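Long-range contacts in 2,3-dihydroxybenzoate-AMP ligase (PDB 1MDB), which belongs to the ANL superfamily of AMP-binding enzymes, with a large layered alpha/beta N-terminal part and a smaller C-terminal domain: residues A43-N48 and R252-P257; E87-I92 and G242-L247. One frame throughout, in Å; residues are numbered along the deposited sequence.

Contact 1. Residues A43-N48 and R252-P257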
loop_
_atom_site.group_PDB
_atom_site.type_symbol
_atom_site.label_atom_id
_atom_site.label_comp_id
_atom_site.label_asym_id
_atom_site.label_seq_id
_atom_site.Cartn_x
_atom_site.Cartn_y
_atom_site.Cartn_z
ATOM N N ALA A 43 -16.453 -8.438 -13.120
ATOM C CA ALA A 43 -15.842 -7.619 -12.072
ATOM C C ALA A 43 -14.406 -8.035 -11.822
ATOM O O ALA A 43 -13.539 -7.197 -11.558
ATOM C CB ALA A 43 -16.640 -7.743 -10.774
ATOM N N ILE A 44 -14.161 -9.336 -11.917
ATOM C CA ILE A 44 -12.842 -9.881 -11.663
ATOM C C ILE A 44 -12.401 -10.892 -12.707
ATOM O O ILE A 44 -13.170 -11.765 -13.104
ATOM C CB ILE A 44 -12.818 -10.584 -10.301
ATOM C CG1 ILE A 44 -13.255 -9.608 -9.210
ATOM C CG2 ILE A 44 -11.446 -11.168 -10.041
ATOM C CD1 ILE A 44 -13.666 -10.296 -7.928
ATOM N N THR A 45 -11.152 -10.773 -13.133
ATOM C CA THR A 45 -10.577 -11.688 -14.102
ATOM C C THR A 45 -9.303 -12.274 -13.521
ATOM O O THR A 45 -8.471 -11.549 -12.974
ATOM C CB THR A 45 -10.242 -10.974 -15.411
ATOM O OG1 THR A 45 -11.456 -10.577 -16.052
ATOM C CG2 THR A 45 -9.448 -11.889 -16.328
ATOM N N CYS A 46 -9.149 -13.585 -13.643
ATOM C CA CYS A 46 -7.972 -14.261 -13.118
ATOM C C CYS A 46 -7.659 -15.447 -14.023
ATOM O O CYS A 46 -8.359 -16.464 -13.996
ATOM C CB CYS A 46 -8.236 -14.734 -11.688
ATOM S SG CYS A 46 -6.783 -15.360 -10.860
ATOM N N GLY A 47 -6.604 -15.319 -14.823
ATOM C CA GLY A 47 -6.271 -16.386 -15.746
ATOM C C GLY A 47 -7.429 -16.468 -16.724
ATOM O O GLY A 47 -7.826 -15.454 -17.307
ATOM N N ASN A 48 -8.000 -17.658 -16.883
ATOM C CA ASN A 48 -9.126 -17.848 -17.797
ATOM C C ASN A 48 -10.488 -17.728 -17.120
ATOM O O ASN A 48 -11.517 -17.820 -17.783
ATOM C CB ASN A 48 -9.022 -19.214 -18.486
ATOM C CG ASN A 48 -8.028 -19.214 -19.635
ATOM O OD1 ASN A 48 -7.550 -20.270 -20.061
ATOM N ND2 ASN A 48 -7.723 -18.030 -20.156
ATOM N N ARG A 252 -13.422 -3.257 -14.206
ATOM C CA ARG A 252 -13.020 -4.655 -14.158
ATOM C C ARG A 252 -11.589 -4.808 -13.673
ATOM O O ARG A 252 -10.698 -4.105 -14.129
ATOM C CB ARG A 252 -13.170 -5.292 -15.545
ATOM C CG ARG A 252 -12.612 -6.698 -15.661
ATOM C CD ARG A 252 -13.084 -7.367 -16.954
ATOM N NE ARG A 252 -12.479 -6.797 -18.157
ATOM C CZ ARG A 252 -11.413 -7.314 -18.759
ATOM N NH1 ARG A 252 -10.852 -8.404 -18.269
ATOM N NH2 ARG A 252 -10.906 -6.749 -19.847
ATOM N N VAL A 253 -11.380 -5.752 -12.760
ATOM C CA VAL A 253 -10.071 -6.009 -12.185
ATOM C C VAL A 253 -9.424 -7.258 -12.782
ATOM O O VAL A 253 -10.071 -8.304 -12.906
ATOM C CB VAL A 253 -10.181 -6.225 -10.639
ATOM C CG1 VAL A 253 -8.859 -6.709 -10.085
ATOM C CG2 VAL A 253 -10.617 -4.939 -9.948
ATOM N N VAL A 254 -8.150 -7.156 -13.139
ATOM C CA VAL A 254 -7.420 -8.300 -13.668
ATOM C C VAL A 254 -6.371 -8.658 -12.634
ATOM O O VAL A 254 -5.605 -7.797 -12.199
ATOM C CB VAL A 254 -6.691 -7.978 -14.982
ATOM C CG1 VAL A 254 -5.981 -9.214 -15.476
ATOM C CG2 VAL A 254 -7.668 -7.444 -16.012
ATOM N N LEU A 255 -6.304 -9.929 -12.258
ATOM C CA LEU A 255 -5.344 -10.350 -11.248
ATOM C C LEU A 255 -4.066 -10.948 -11.816
ATOM O O LEU A 255 -4.096 -11.959 -12.513
ATOM C CB LEU A 255 -6.008 -11.349 -10.299
ATOM C CG LEU A 255 -7.323 -10.843 -9.693
ATOM C CD1 LEU A 255 -8.011 -11.960 -8.921
ATOM C CD2 LEU A 255 -7.039 -9.656 -8.791
ATOM N N SER A 256 -2.937 -10.324 -11.502
ATOM C CA SER A 256 -1.657 -10.817 -11.973
ATOM C C SER A 256 -1.071 -11.771 -10.940
ATOM O O SER A 256 -1.138 -11.519 -9.731
ATOM C CB SER A 256 -0.684 -9.657 -12.214
ATOM O OG SER A 256 0.550 -10.136 -12.729
ATOM N N PRO A 257 -0.502 -12.891 -11.408
ATOM C CA PRO A 257 0.128 -13.953 -10.618
ATOM C C PRO A 257 1.251 -13.402 -9.743
ATOM O O PRO A 257 1.507 -13.900 -8.639
ATOM C CB PRO A 257 0.676 -14.896 -11.686
ATOM C CG PRO A 257 -0.278 -14.710 -12.825
ATOM C CD PRO A 257 -0.481 -13.226 -12.844
#
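Ile44 pairs with Val253 and Thr45 with Val254 as two successive parallel bridges between strands 43-46 and 252-255, whose axes approach to 4.6 Å and diverge by 21°. Three backbone bonds step along it: Val253 N to Ala43 O (2.9 Å), Thr45 N to Val253 O (2.7 Å) and Leu255 N to Thr45 O (2.8 Å). The side chains then divide between two faces. On the face of Ile44 and Val253, Leu255 leans back toward Ile44, its CG anti to the carbonyl carbon, and its CD1 meets Ile44 CG2 at 3.7 Å and Cys46 CB at 3.9 Å. On the face of Thr45 and Val254, a bend at chi3 (70°) turns the Arg252 guanidinium so that NH1 donates to Thr45 OG1 at 3.2 Å (152° at the hydrogen), with the hydroxyl lying in the guanidinium plane. Both groups have a second partner: Glu271 forms a salt bridge with the same NH1, and His50 ND1 bonds to the hydroxyl. Ala43 and Ile44 together face Trp51 in a classic beta bulge against strand 49-52. Strand 225-228 flanks strand 252-255, helices 86-98 and 242-248 cover the Ile44 face, and helix 261-271 packs on Val254.

Contact 2. Residues E87-I92 and G242-L247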
loop_
_atom_site.group_PDB
_atom_site.type_symbol
_atom_site.label_atom_id
_atom_site.label_comp_id
_atom_site.label_asym_id
_atom_site.label_seq_id
_atom_site.Cartn_x
_atom_site.Cartn_y
_atom_site.Cartn_z
ATOM N N GLU A 87 -10.881 -15.512 -4.683
ATOM C CA GLU A 87 -11.374 -15.787 -3.340
ATOM C C GLU A 87 -11.303 -14.574 -2.416
ATOM O O GLU A 87 -12.227 -14.321 -1.645
ATOM C CB GLU A 87 -10.598 -16.955 -2.732
ATOM C CG GLU A 87 -10.945 -18.311 -3.315
ATOM C CD GLU A 87 -10.672 -18.418 -4.808
ATOM O OE1 GLU A 87 -9.617 -17.934 -5.272
ATOM O OE2 GLU A 87 -11.513 -19.007 -5.519
ATOM N N PHE A 88 -10.213 -13.816 -2.498
ATOM C CA PHE A 88 -10.058 -12.626 -1.665
ATOM C C PHE A 88 -11.353 -11.831 -1.618
ATOM O O PHE A 88 -11.840 -11.467 -0.548
ATOM C CB PHE A 88 -8.946 -11.737 -2.228
ATOM C CG PHE A 88 -8.741 -10.451 -1.474
ATOM C CD1 PHE A 88 -7.985 -10.424 -0.304
ATOM C CD2 PHE A 88 -9.265 -9.254 -1.962
ATOM C CE1 PHE A 88 -7.745 -9.215 0.371
ATOM C CE2 PHE A 88 -9.036 -8.037 -1.301
ATOM C CZ PHE A 88 -8.272 -8.018 -0.133
ATOM N N PHE A 89 -11.918 -11.572 -2.793
ATOM C CA PHE A 89 -13.135 -10.777 -2.892
ATOM C C PHE A 89 -14.396 -11.358 -2.266
ATOM O O PHE A 89 -15.168 -10.628 -1.638
ATOM C CB PHE A 89 -13.395 -10.399 -4.357
ATOM C CG PHE A 89 -12.328 -9.525 -4.941
ATOM C CD1 PHE A 89 -11.272 -10.076 -5.657
ATOM C CD2 PHE A 89 -12.353 -8.149 -4.731
ATOM C CE1 PHE A 89 -10.252 -9.267 -6.163
ATOM C CE2 PHE A 89 -11.344 -7.329 -5.228
ATOM C CZ PHE A 89 -10.289 -7.890 -5.945
ATOM N N GLU A 90 -14.633 -12.651 -2.441
ATOM C CA GLU A 90 -15.820 -13.232 -1.845
ATOM C C GLU A 90 -15.586 -13.314 -0.338
ATOM O O GLU A 90 -16.517 -13.182 0.459
ATOM C CB GLU A 90 -16.114 -14.624 -2.432
ATOM C CG GLU A 90 -15.157 -15.744 -2.049
ATOM C CD GLU A 90 -15.590 -17.083 -2.649
ATOM O OE1 GLU A 90 -16.793 -17.239 -2.942
ATOM O OE2 GLU A 90 -14.740 -17.980 -2.814
ATOM N N VAL A 91 -14.331 -13.500 0.047
ATOM C CA VAL A 91 -13.989 -13.595 1.461
ATOM C C VAL A 91 -14.230 -12.294 2.212
ATOM O O VAL A 91 -14.862 -12.312 3.271
ATOM C CB VAL A 91 -12.512 -14.040 1.664
ATOM C CG1 VAL A 91 -12.026 -13.672 3.072
ATOM C CG2 VAL A 91 -12.404 -15.553 1.468
ATOM N N ILE A 92 -13.755 -11.166 1.685
ATOM C CA ILE A 92 -13.957 -9.916 2.413
ATOM C C ILE A 92 -15.408 -9.404 2.422
ATOM O O ILE A 92 -15.885 -8.951 3.452
ATOM C CB ILE A 92 -13.018 -8.765 1.922
ATOM C CG1 ILE A 92 -13.424 -8.281 0.530
ATOM C CG2 ILE A 92 -11.570 -9.231 1.937
ATOM C CD1 ILE A 92 -12.698 -7.006 0.129
ATOM N N GLY A 242 -7.182 1.338 -6.406
ATOM C CA GLY A 242 -7.163 -0.084 -6.108
ATOM C C GLY A 242 -8.260 -0.960 -6.695
ATOM O O GLY A 242 -9.069 -0.521 -7.520
ATOM N N VAL A 243 -8.277 -2.217 -6.265
ATOM C CA VAL A 243 -9.269 -3.175 -6.740
ATOM C C VAL A 243 -10.664 -2.782 -6.243
ATOM O O VAL A 243 -11.660 -2.931 -6.963
ATOM C CB VAL A 243 -8.912 -4.617 -6.281
ATOM C CG1 VAL A 243 -7.601 -5.061 -6.937
ATOM C CG2 VAL A 243 -8.759 -4.675 -4.760
ATOM N N LEU A 244 -10.736 -2.263 -5.022
ATOM C CA LEU A 244 -12.013 -1.850 -4.457
ATOM C C LEU A 244 -12.525 -0.569 -5.111
ATOM O O LEU A 244 -13.733 -0.381 -5.259
ATOM C CB LEU A 244 -11.895 -1.664 -2.936
ATOM C CG LEU A 244 -11.501 -2.941 -2.170
ATOM C CD1 LEU A 244 -11.669 -2.691 -0.684
ATOM C CD2 LEU A 244 -12.383 -4.138 -2.609
ATOM N N GLY A 245 -11.614 0.323 -5.486
ATOM C CA GLY A 245 -12.044 1.544 -6.146
ATOM C C GLY A 245 -12.634 1.184 -7.504
ATOM O O GLY A 245 -13.647 1.741 -7.925
ATOM N N VAL A 246 -11.999 0.229 -8.177
ATOM C CA VAL A 246 -12.446 -0.227 -9.491
ATOM C C VAL A 246 -13.834 -0.880 -9.431
ATOM O O VAL A 246 -14.622 -0.752 -10.367
ATOM C CB VAL A 246 -11.409 -1.215 -10.113
ATOM C CG1 VAL A 246 -11.894 -1.733 -11.469
ATOM C CG2 VAL A 246 -10.071 -0.505 -10.290
ATOM N N LEU A 247 -14.144 -1.559 -8.331
ATOM C CA LEU A 247 -15.448 -2.201 -8.197
ATOM C C LEU A 247 -16.463 -1.116 -7.868
ATOM O O LEU A 247 -17.629 -1.219 -8.223
ATOM C CB LEU A 247 -15.449 -3.244 -7.071
ATOM C CG LEU A 247 -14.470 -4.422 -7.082
ATOM C CD1 LEU A 247 -14.782 -5.312 -5.890
ATOM C CD2 LEU A 247 -14.572 -5.214 -8.369
#
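Glu90 OE1 is gripped twice, by Arg59 NE in a salt bridge and by His170 NE2 in a hydrogen bond, while Phe89, the next residue back on the same helix, reaches across to Val243, Leu244 and Leu247. The helix segments 87-92 and 242-247 run at 74° to each other with their axes 12.5 Å apart, and the Phe89 side chain, with the valine and leucines facing it, fills the gap. With CG anti to the carbonyl carbon (chi1 -64°), the ring comes in edge first: CZ abuts Val243 CB at 3.6 Å, in the ring plane, and CE2 touches Val243 CG2 at 3.7 Å. Leu247 CD1 approaches obliquely, 3.9 Å from CD2. One face of the Phe89 ring is covered by Phe88 CD2, over its centre. A turn further along, Ile92 CD1 adds a methyl contact with Leu244 CD2 at 4.0 Å. The Leu244 side chain is about 11 Å from the bound 2,3-dihydroxy-benzoic acid, so the contact is near that pocket without lining it. Helix 86-98, the beta-alpha-beta crossover between parallel strands 77-80 and 101-104, lies between that sheet and the one holding Ile44, as in the layered N-terminal domain of this superfamily.

Overall arrangement
After two N-terminal helices the chain lays down strand 42-46, and later helix 86-98. Some 150 residues on, helix 242-248 returns to pack on that helix, closing the inner loop at contact 2. Strand 252-255 follows almost at once and pairs with the early strand, closing the outer loop at contact 1, so the two closures are nested and do not cross. Their centres lie about 11 Å apart and they touch directly: Ile44 CD1 packs on Phe89 CD1, and Val253 CG2 on Val246 CG1 at 3.8 Å. Together they illustrate how an alpha/beta layer is assembled: strand pairing extends the sheet, helix 242-248 covers it, and helix 86-98, the crossover of the second sheet, ties the two together.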